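Local coordinates for protein acetyl-CoA C-acetyltransferase (Syntrophomonas wolfei subsp. wolfei, PDB 7N7Z) that probably joins two acetyl-CoA molecules into acetoacetyl-CoA, or cleaves the product again, as a thiolase-family acetyl-CoA C-acetyltransferase, at residues 180-183 against 184-188. Residues are numbered along the deposited sequence; the frame is centred on the assembly and turned at random.
Sequences DALA and LTSHQ
L184 and H187 take up the carbonyls of D180 and A183 in i to i+4 backbone bonds of one continuous helical run, L184 N to D180 O at 2.9 Å, while T185 N to A181 O and S186 N to L182 O are weak. H187 N meets A183 O at 3.1 Å in a nearly straight bond (N-H...O 171°). With CG anti to its carbonyl carbon, beside the backbone N (chi1 -64°), the H187 ring reaches back toward the preceding turn, and CD2 comes to 3.0 Å from the same A183 O, which lies oblique to the imidazole. NE2 hydrogen-bonds A248 O and ND1 more weakly I224 N, so both nitrogens of this buried ring are engaged. Replacing H187 by alanine is likely to leave A248 O without its NE2 partner and to open a gap beside I354. These turns belong to helix 176-196 of the thiolase fold, with the H187 side chain about 11 Å from that of H358, a predicted active-site proton acceptor. L184 CB rests 3.5 Å from D180 O, and S186 CB 3.4 Å from A183 O. S186 OG hydrogen-bonds E321 OE1, D180 forms a salt bridge with R176, A183 packs on I354 and M232, and L182 on V327 and L328.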
# COMPACT_ATOMS: atom_id res chain seq x y z
N ASP B 180 8.42 -35.81 -15.09
CA ASP B 180 9.66 -35.22 -15.57
C ASP B 180 9.97 -35.66 -16.99
O ASP B 180 10.51 -34.88 -17.78
CB ASP B 180 10.81 -35.59 -14.63
CG ASP B 180 10.85 -34.72 -13.38
OD1 ASP B 180 10.34 -33.58 -13.42
OD2 ASP B 180 11.39 -35.18 -12.35
N ALA B 181 9.63 -36.90 -17.34
CA ALA B 181 9.88 -37.38 -18.70
C ALA B 181 9.10 -36.55 -19.71
O ALA B 181 9.67 -36.02 -20.67
CB ALA B 181 9.50 -38.86 -18.80
N LEU B 182 7.78 -36.43 -19.52
CA LEU B 182 6.98 -35.62 -20.42
C LEU B 182 7.47 -34.18 -20.45
O LEU B 182 7.64 -33.58 -21.52
CB LEU B 182 5.51 -35.67 -20.00
CG LEU B 182 4.51 -35.01 -20.96
CD1 LEU B 182 3.21 -35.78 -21.00
CD2 LEU B 182 4.26 -33.56 -20.57
N ALA B 183 7.72 -33.61 -19.27
CA ALA B 183 8.13 -32.21 -19.19
C ALA B 183 9.41 -31.96 -19.98
O ALA B 183 9.55 -30.92 -20.64
CB ALA B 183 8.33 -31.80 -17.73
N LEU B 184 10.36 -32.90 -19.93
CA LEU B 184 11.61 -32.73 -20.67
C LEU B 184 11.34 -32.53 -22.15
O LEU B 184 11.86 -31.60 -22.77
CB LEU B 184 12.52 -33.93 -20.43
CG LEU B 184 13.80 -33.98 -21.27
CD1 LEU B 184 14.72 -32.82 -20.92
CD2 LEU B 184 14.51 -35.31 -21.08
N THR B 185 10.53 -33.41 -22.75
CA THR B 185 10.25 -33.31 -24.18
C THR B 185 9.68 -31.95 -24.54
O THR B 185 9.98 -31.40 -25.60
CB THR B 185 9.29 -34.42 -24.61
OG1 THR B 185 8.23 -34.54 -23.66
CG2 THR B 185 10.02 -35.75 -24.71
N SER B 186 8.86 -31.37 -23.65
CA SER B 186 8.30 -30.05 -23.92
C SER B 186 9.39 -29.00 -23.97
O SER B 186 9.46 -28.20 -24.91
CB SER B 186 7.25 -29.70 -22.87
OG SER B 186 6.04 -30.38 -23.11
N HIS B 187 10.26 -28.98 -22.96
CA HIS B 187 11.40 -28.07 -22.98
C HIS B 187 12.28 -28.33 -24.19
O HIS B 187 12.72 -27.39 -24.86
CB HIS B 187 12.21 -28.21 -21.69
CG HIS B 187 11.46 -27.81 -20.46
ND1 HIS B 187 11.20 -26.50 -20.13
CD2 HIS B 187 10.93 -28.56 -19.46
CE1 HIS B 187 10.53 -26.45 -19.00
NE2 HIS B 187 10.36 -27.69 -18.57
N GLN B 188 12.55 -29.60 -24.49
CA GLN B 188 13.40 -29.93 -25.63
C GLN B 188 12.72 -29.60 -26.95
O GLN B 188 13.33 -28.98 -27.83
CB GLN B 188 13.79 -31.41 -25.57
CG GLN B 188 14.63 -31.77 -24.35
CD GLN B 188 15.21 -33.17 -24.43
OE1 GLN B 188 14.48 -34.15 -24.56
NE2 GLN B 188 16.53 -33.26 -24.34